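Local coordinates for protein aspartate aminotransferase (Rhodobacter sphaeroides, PDB 3NRA) that probably catalyses the pyridoxal-phosphate-dependent transfer of an amino group from L-aspartate to 2-oxoglutarate, giving oxaloacetate and L-glutamate, at residues F185-S197 and A331-R343. Numbering follows the deposited sequence.
Sequences FSNPNNPAGVVYS and ARTPQAGSYLFPR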
ATOM      1  N   PHE B 185      -3.853 -11.389 -16.579  1.00 12.33           N
ATOM      2  CA  PHE B 185      -4.877 -10.768 -17.415  1.00 11.87           C
ATOM      3  C   PHE B 185      -6.066 -10.271 -16.609  1.00 11.90           C
ATOM      4  O   PHE B 185      -6.368 -10.812 -15.518  1.00 11.52           O
ATOM      5  CB  PHE B 185      -5.333 -11.736 -18.539  1.00 12.34           C
ATOM      6  CG  PHE B 185      -6.281 -12.819 -18.093  1.00 12.25           C
ATOM      7  CD1 PHE B 185      -5.853 -13.841 -17.275  1.00 12.91           C
ATOM      8  CD2 PHE B 185      -7.590 -12.859 -18.580  1.00 15.48           C
ATOM      9  CE1 PHE B 185      -6.725 -14.873 -16.883  1.00 15.32           C
ATOM     10  CE2 PHE B 185      -8.472 -13.869 -18.192  1.00 15.41           C
ATOM     11  CZ  PHE B 185      -8.035 -14.881 -17.340  1.00 14.64           C
ATOM     12  N   SER B 186      -6.726  -9.221 -17.126  1.00 11.38           N
ATOM     13  CA  SER B 186      -7.982  -8.756 -16.568  1.00 12.28           C
ATOM     14  C   SER B 186      -9.181  -9.326 -17.345  1.00 12.14           C
ATOM     15  O   SER B 186      -9.146  -9.446 -18.570  1.00 13.68           O
ATOM     16  CB  SER B 186      -8.049  -7.204 -16.525  1.00 12.52           C
ATOM     17  OG  SER B 186      -8.103  -6.666 -17.820  1.00 13.01           O
ATOM     18  N   ASN B 187     -10.215  -9.694 -16.593  1.00 12.46           N
ATOM     19  CA  ASN B 187     -11.459 -10.236 -17.107  1.00 12.30           C
ATOM     20  C   ASN B 187     -12.604  -9.768 -16.198  1.00 12.36           C
ATOM     21  O   ASN B 187     -12.692 -10.224 -15.083  1.00 11.98           O
ATOM     22  CB  ASN B 187     -11.424 -11.761 -17.110  1.00 12.67           C
ATOM     23  CG  ASN B 187     -12.633 -12.357 -17.768  1.00 15.01           C
ATOM     24  OD1 ASN B 187     -13.292 -11.700 -18.564  1.00 16.60           O
ATOM     25  ND2 ASN B 187     -12.948 -13.596 -17.429  1.00 10.99           N
ATOM     26  N   PRO B 188     -13.467  -8.826 -16.673  1.00 12.56           N
ATOM     27  CA  PRO B 188     -13.463  -8.190 -17.966  1.00 12.57           C
ATOM     28  C   PRO B 188     -12.194  -7.374 -18.229  1.00 13.52           C
ATOM     29  O   PRO B 188     -11.579  -6.813 -17.282  1.00 13.78           O
ATOM     30  CB  PRO B 188     -14.667  -7.266 -17.898  1.00 13.24           C
ATOM     31  CG  PRO B 188     -14.768  -6.897 -16.489  1.00 13.07           C
ATOM     32  CD  PRO B 188     -14.486  -8.216 -15.800  1.00 13.72           C
ATOM     33  N   ASN B 189     -11.793  -7.343 -19.506  1.00 13.77           N
ATOM     34  CA  ASN B 189     -10.670  -6.553 -19.955  1.00 13.67           C
ATOM     35  C   ASN B 189     -10.839  -5.075 -19.622  1.00 13.03           C
ATOM     36  O   ASN B 189     -11.924  -4.493 -19.831  1.00 13.61           O
ATOM     37  CB  ASN B 189     -10.479  -6.735 -21.452  1.00 13.75           C
ATOM     38  CG  ASN B 189      -9.301  -5.958 -21.985  1.00 14.00           C
ATOM     39  OD1 ASN B 189      -9.470  -4.877 -22.574  1.00 13.45           O
ATOM     40  ND2 ASN B 189      -8.102  -6.510 -21.818  1.00 10.42           N
ATOM     41  N   ASN B 190      -9.830  -4.526 -18.971  1.00 12.29           N
ATOM     42  CA  ASN B 190      -9.630  -3.093 -18.870  1.00 13.29           C
ATOM     43  C   ASN B 190      -8.498  -2.842 -19.858  1.00 12.44           C
ATOM     44  O   ASN B 190      -7.400  -3.330 -19.650  1.00 13.21           O
ATOM     45  CB  ASN B 190      -9.223  -2.731 -17.414  1.00 13.32           C
ATOM     46  CG  ASN B 190      -9.010  -1.224 -17.188  1.00 15.12           C
ATOM     47  OD1 ASN B 190      -8.789  -0.443 -18.133  1.00 15.91           O
ATOM     48  ND2 ASN B 190      -9.024  -0.819 -15.905  1.00 13.12           N
ATOM     49  N   PRO B 191      -8.757  -2.105 -20.947  1.00 12.16           N
ATOM     50  CA  PRO B 191      -9.722  -1.046 -21.156  1.00 12.09           C
ATOM     51  C   PRO B 191     -10.995  -1.364 -21.975  1.00 12.63           C
ATOM     52  O   PRO B 191     -11.870  -0.497 -22.066  1.00 13.09           O
ATOM     53  CB  PRO B 191      -8.901  -0.051 -21.958  1.00 12.49           C
ATOM     54  CG  PRO B 191      -8.104  -0.945 -22.874  1.00 11.60           C
ATOM     55  CD  PRO B 191      -7.736  -2.108 -22.037  1.00 12.29           C
ATOM     56  N   ALA B 192     -11.063  -2.517 -22.638  1.00 13.25           N
ATOM     57  CA  ALA B 192     -12.099  -2.740 -23.693  1.00 14.45           C
ATOM     58  C   ALA B 192     -13.504  -3.164 -23.136  1.00 14.87           C
ATOM     59  O   ALA B 192     -14.522  -2.994 -23.807  1.00 16.37           O
ATOM     60  CB  ALA B 192     -11.596  -3.754 -24.723  1.00 13.92           C
ATOM     61  N   GLY B 193     -13.533  -3.740 -21.936  1.00 14.67           N
ATOM     62  CA  GLY B 193     -14.809  -4.173 -21.293  1.00 14.69           C
ATOM     63  C   GLY B 193     -15.352  -5.491 -21.815  1.00 13.98           C
ATOM     64  O   GLY B 193     -16.459  -5.893 -21.459  1.00 13.03           O
ATOM     65  N   VAL B 194     -14.559  -6.171 -22.654  1.00 13.59           N
ATOM     66  CA  VAL B 194     -14.932  -7.482 -23.165  1.00 13.74           C
ATOM     67  C   VAL B 194     -14.638  -8.579 -22.118  1.00 13.49           C
ATOM     68  O   VAL B 194     -13.698  -8.482 -21.331  1.00 13.65           O
ATOM     69  CB  VAL B 194     -14.223  -7.810 -24.511  1.00 13.49           C
ATOM     70  CG1 VAL B 194     -14.603  -6.796 -25.573  1.00 12.05           C
ATOM     71  CG2 VAL B 194     -12.725  -7.890 -24.325  1.00 13.75           C
ATOM     72  N   VAL B 195     -15.448  -9.618 -22.142  1.00 13.86           N
ATOM     73  CA  VAL B 195     -15.379 -10.714 -21.165  1.00 13.78           C
ATOM     74  C   VAL B 195     -14.941 -11.941 -21.923  1.00 13.41           C
ATOM     75  O   VAL B 195     -15.389 -12.160 -23.037  1.00 14.02           O
ATOM     76  CB  VAL B 195     -16.780 -10.952 -20.523  1.00 13.85           C
ATOM     77  CG1 VAL B 195     -16.845 -12.300 -19.827  1.00 13.13           C
ATOM     78  CG2 VAL B 195     -17.122  -9.783 -19.541  1.00 15.18           C
ATOM     79  N   TYR B 196     -14.066 -12.736 -21.342  1.00 13.23           N
ATOM     80  CA  TYR B 196     -13.540 -13.919 -22.053  1.00 14.14           C
ATOM     81  C   TYR B 196     -14.628 -14.993 -22.092  1.00 14.76           C
ATOM     82  O   TYR B 196     -15.342 -15.170 -21.141  1.00 14.07           O
ATOM     83  CB  TYR B 196     -12.276 -14.442 -21.381  1.00 13.91           C
ATOM     84  CG  TYR B 196     -11.049 -13.558 -21.608  1.00 13.14           C
ATOM     85  CD1 TYR B 196     -10.945 -12.302 -21.020  1.00 14.55           C
ATOM     86  CD2 TYR B 196     -10.024 -13.968 -22.422  1.00 17.88           C
ATOM     87  CE1 TYR B 196      -9.848 -11.490 -21.237  1.00 16.04           C
ATOM     88  CE2 TYR B 196      -8.914 -13.151 -22.651  1.00 18.42           C
ATOM     89  CZ  TYR B 196      -8.837 -11.924 -22.054  1.00 16.43           C
ATOM     90  OH  TYR B 196      -7.732 -11.130 -22.266  1.00 16.50           O
ATOM     91  N   SER B 197     -14.787 -15.649 -23.234  1.00 15.64           N
ATOM     92  CA  SER B 197     -15.790 -16.726 -23.387  1.00 16.57           C
ATOM     93  C   SER B 197     -15.424 -17.948 -22.543  1.00 16.67           C
ATOM     94  O   SER B 197     -14.275 -18.093 -22.115  1.00 15.23           O
ATOM     95  CB  SER B 197     -15.878 -17.160 -24.855  1.00 16.68           C
ATOM     96  OG  SER B 197     -14.703 -17.881 -25.221  1.00 16.82           O
ATOM     97  N   ALA B 331     -16.427   0.462 -31.492  1.00 14.79           N
ATOM     98  CA  ALA B 331     -16.335   0.150 -30.051  1.00 15.59           C
ATOM     99  C   ALA B 331     -17.022  -1.185 -29.730  1.00 15.59           C
ATOM    100  O   ALA B 331     -18.151  -1.400 -30.147  1.00 15.31           O
ATOM    101  CB  ALA B 331     -16.949   1.253 -29.246  1.00 14.72           C
ATOM    102  N   ARG B 332     -16.326  -2.075 -29.005  1.00 14.60           N
ATOM    103  CA  ARG B 332     -16.947  -3.297 -28.549  1.00 15.69           C
ATOM    104  C   ARG B 332     -17.971  -2.949 -27.493  1.00 16.27           C
ATOM    105  O   ARG B 332     -17.750  -2.033 -26.678  1.00 15.64           O
ATOM    106  CB  ARG B 332     -15.922  -4.300 -27.954  1.00 15.57           C
ATOM    107  CG  ARG B 332     -15.096  -5.121 -29.026  1.00 15.57           C
ATOM    108  CD  ARG B 332     -15.942  -6.121 -29.772  1.00 14.91           C
ATOM    109  NE  ARG B 332     -16.440  -7.157 -28.883  1.00 15.46           N
ATOM    110  CZ  ARG B 332     -15.773  -8.261 -28.545  1.00 17.94           C
ATOM    111  NH1 ARG B 332     -14.566  -8.515 -29.050  1.00 18.18           N
ATOM    112  NH2 ARG B 332     -16.316  -9.125 -27.685  1.00 17.61           N
ATOM    113  N   THR B 333     -19.076  -3.685 -27.494  1.00 15.90           N
ATOM    114  CA  THR B 333     -20.020  -3.648 -26.385  1.00 15.63           C
ATOM    115  C   THR B 333     -19.361  -4.170 -25.150  1.00 15.00           C
ATOM    116  O   THR B 333     -18.949  -5.330 -25.130  1.00 14.47           O
ATOM    117  CB  THR B 333     -21.239  -4.504 -26.655  1.00 15.50           C
ATOM    118  OG1 THR B 333     -21.784  -4.161 -27.923  1.00 16.02           O
ATOM    119  CG2 THR B 333     -22.323  -4.289 -25.538  1.00 15.80           C
ATOM    120  N   PRO B 334     -19.269  -3.332 -24.081  1.00 14.94           N
ATOM    121  CA  PRO B 334     -18.791  -3.859 -22.806  1.00 15.26           C
ATOM    122  C   PRO B 334     -19.758  -4.891 -22.222  1.00 16.64           C
ATOM    123  O   PRO B 334     -20.963  -4.728 -22.322  1.00 16.99           O
ATOM    124  CB  PRO B 334     -18.741  -2.601 -21.894  1.00 15.11           C
ATOM    125  CG  PRO B 334     -18.883  -1.457 -22.778  1.00 13.87           C
ATOM    126  CD  PRO B 334     -19.607  -1.901 -23.978  1.00 14.51           C
ATOM    127  N   GLN B 335     -19.211  -5.956 -21.648  1.00 17.43           N
ATOM    128  CA  GLN B 335     -20.008  -7.095 -21.176  1.00 17.24           C
ATOM    129  C   GLN B 335     -19.982  -7.214 -19.644  1.00 16.14           C
ATOM    130  O   GLN B 335     -20.892  -7.778 -19.039  1.00 15.62           O
ATOM    131  CB  GLN B 335     -19.505  -8.360 -21.826  1.00 17.59           C
ATOM    132  CG  GLN B 335     -19.795  -8.396 -23.351  1.00 20.86           C
ATOM    133  CD  GLN B 335     -18.971  -9.436 -24.113  1.00 22.75           C
ATOM    134  OE1 GLN B 335     -17.733  -9.512 -23.972  1.00 24.13           O
ATOM    135  NE2 GLN B 335     -19.641 -10.194 -24.982  1.00 25.67           N
ATOM    136  N   ALA B 336     -18.955  -6.667 -19.032  1.00 15.49           N
ATOM    137  CA  ALA B 336     -18.992  -6.354 -17.616  1.00 15.45           C
ATOM    138  C   ALA B 336     -18.112  -5.137 -17.338  1.00 14.50           C
ATOM    139  O   ALA B 336     -17.235  -4.807 -18.127  1.00 14.12           O
ATOM    140  CB  ALA B 336     -18.534  -7.581 -16.781  1.00 14.35           C
ATOM    141  N   GLY B 337     -18.377  -4.455 -16.238  1.00 14.73           N
ATOM    142  CA  GLY B 337     -17.610  -3.256 -15.856  1.00 14.53           C
ATOM    143  C   GLY B 337     -18.034  -2.013 -16.615  1.00 14.71           C
ATOM    144  O   GLY B 337     -18.940  -2.073 -17.432  1.00 15.21           O
ATOM    145  N   SER B 338     -17.382  -0.879 -16.341  1.00 15.14           N
ATOM    146  CA  SER B 338     -17.809   0.427 -16.858  0.50 15.34           C
ATOM    147  C   SER B 338     -16.763   1.100 -17.774  1.00 15.26           C
ATOM    148  O   SER B 338     -16.668   2.344 -17.800  1.00 15.55           O
ATOM    149  CB  SER B 338     -18.149   1.355 -15.689  0.50 15.32           C
ATOM    150  OG  SER B 338     -18.903   0.669 -14.714  0.50 16.06           O
ATOM    151  N   TYR B 339     -16.010   0.294 -18.548  1.00 15.08           N
ATOM    152  CA  TYR B 339     -15.079   0.828 -19.549  1.00 14.75           C
ATOM    153  C   TYR B 339     -15.582   0.662 -21.000  1.00 15.10           C
ATOM    154  O   TYR B 339     -16.106  -0.380 -21.364  1.00 16.20           O
ATOM    155  CB  TYR B 339     -13.732   0.175 -19.410  1.00 14.91           C
ATOM    156  CG  TYR B 339     -13.069   0.485 -18.105  1.00 15.16           C
ATOM    157  CD1 TYR B 339     -12.849   1.818 -17.702  1.00 14.17           C
ATOM    158  CD2 TYR B 339     -12.652  -0.537 -17.255  1.00 15.92           C
ATOM    159  CE1 TYR B 339     -12.234   2.108 -16.497  1.00 14.70           C
ATOM    160  CE2 TYR B 339     -12.047  -0.251 -16.047  1.00 16.03           C
ATOM    161  CZ  TYR B 339     -11.846   1.085 -15.670  1.00 17.14           C
ATOM    162  OH  TYR B 339     -11.263   1.378 -14.458  1.00 19.05           O
ATOM    163  N   LEU B 340     -15.478   1.741 -21.783  1.00 14.70           N
ATOM    164  CA  LEU B 340     -15.597   1.707 -23.234  1.00 14.64           C
ATOM    165  C   LEU B 340     -14.267   2.160 -23.851  1.00 14.25           C
ATOM    166  O   LEU B 340     -13.636   3.132 -23.377  1.00 15.16           O
ATOM    167  CB  LEU B 340     -16.676   2.648 -23.714  1.00 15.19           C
ATOM    168  CG  LEU B 340     -18.144   2.282 -23.639  1.00 17.28           C
ATOM    169  CD1 LEU B 340     -18.997   3.584 -23.525  1.00 16.84           C
ATOM    170  CD2 LEU B 340     -18.561   1.493 -24.840  1.00 15.83           C
ATOM    171  N   PHE B 341     -13.893   1.519 -24.941  1.00 13.18           N
ATOM    172  CA  PHE B 341     -12.635   1.773 -25.597  1.00 12.20           C
ATOM    173  C   PHE B 341     -12.858   2.005 -27.115  1.00 12.35           C
ATOM    174  O   PHE B 341     -12.537   1.156 -27.933  1.00 11.98           O
ATOM    175  CB  PHE B 341     -11.736   0.580 -25.327  1.00 11.50           C
ATOM    176  CG  PHE B 341     -10.293   0.824 -25.567  1.00 12.46           C
ATOM    177  CD1 PHE B 341      -9.626   1.863 -24.928  1.00 11.94           C
ATOM    178  CD2 PHE B 341      -9.558  -0.055 -26.353  1.00 12.16           C
ATOM    179  CE1 PHE B 341      -8.284   2.046 -25.102  1.00 11.25           C
ATOM    180  CE2 PHE B 341      -8.208   0.141 -26.540  1.00 13.25           C
ATOM    181  CZ  PHE B 341      -7.569   1.194 -25.896  1.00 12.81           C
ATOM    182  N   PRO B 342     -13.419   3.173 -27.483  1.00 13.02           N
ATOM    183  CA  PRO B 342     -13.624   3.456 -28.882  1.00 13.06           C
ATOM    184  C   PRO B 342     -12.326   3.694 -29.664  1.00 12.99           C
ATOM    185  O   PRO B 342     -11.409   4.341 -29.161  1.00 12.78           O
ATOM    186  CB  PRO B 342     -14.479   4.715 -28.857  1.00 13.05           C
ATOM    187  CG  PRO B 342     -14.241   5.303 -27.572  1.00 13.47           C
ATOM    188  CD  PRO B 342     -14.101   4.156 -26.652  1.00 13.63           C
ATOM    189  N   ARG B 343     -12.250   3.105 -30.857  1.00 13.70           N
ATOM    190  CA  ARG B 343     -11.180   3.360 -31.806  1.00 13.64           C
ATOM    191  C   ARG B 343     -11.623   4.475 -32.713  1.00 14.50           C
ATOM    192  O   ARG B 343     -12.631   4.356 -33.400  1.00 14.59           O
ATOM    193  CB  ARG B 343     -10.886   2.105 -32.629  1.00 13.21           C
ATOM    194  CG  ARG B 343      -9.595   2.179 -33.404  1.00 13.37           C
ATOM    195  CD  ARG B 343      -9.338   0.919 -34.226  1.00 13.37           C
ATOM    196  NE  ARG B 343     -10.402   0.715 -35.211  1.00 13.99           N
ATOM    197  CZ  ARG B 343     -10.436  -0.269 -36.096  1.00 13.88           C
ATOM    198  NH1 ARG B 343      -9.454  -1.170 -36.172  1.00 15.38           N
ATOM    199  NH2 ARG B 343     -11.454  -0.353 -36.912  1.00 14.79           N
TER
HETATM  200  O   HOH W   1     -15.270  -1.154 -25.621  1.00 15.48           O
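Pro191 sets CG over the centre of the Phe341 ring, 3.5 Å from its centroid and 4° off the normal, a CH-pi contact, while the two side chains cross at a slant. The ring gets there because CG of Phe341 is anti to its backbone N (chi1 -163°), which swings it beneath the proline. Next door, the Asn190 amide lies over one face of the Tyr339 ring, OD1 toward the rim and ND2 3.1 Å from CE2 of Tyr339, the planes 32° apart. That amide is also anchored outside the pair by hydrogen bonds, ND2 to O3 of the pyridoxal-lysine at position 253 and OD1 to Arg381, so this end of the contact borders the cofactor site.

Packing is tight at Gly193, where a CB would clash with Tyr339 O and Pro334 CB and the positive phi also favours glycine. The Gly193 carbonyl takes the backbone N-H of Gln335, N to O 2.8 Å and nearly straight. Gln335 then returns the favour: its extended side chain brings OE1 to the backbone N of Val195, a 2.9 Å hydrogen bond. CG2 of Val195 and CG of Pro188 both pack on Ala336 CB. Also buried, CG1 of Val194 rests over the centre of the Arg332 guanidinium, 3.5 Å from CZ of Arg332, whose NH2 hydrogen-bonds Arg164 O.

Beside Ala192 the segments meet through a water, which donates to Ala192 O and Arg332 O and accepts from Phe341 N. The solvent side belongs to Gln335, partly exposed and near a bound glycerol.

Replacing Phe341 with an alanine would take away the ring face under Pro191 and is likely to leave that proline less well held. Two hydrogen bonds, one backbone to backbone and one through the Gln335 side chain, tie the segments at one end; at the other, Pro191 and Phe341 pack beside Asn190, a direct partner of the cofactor's O3.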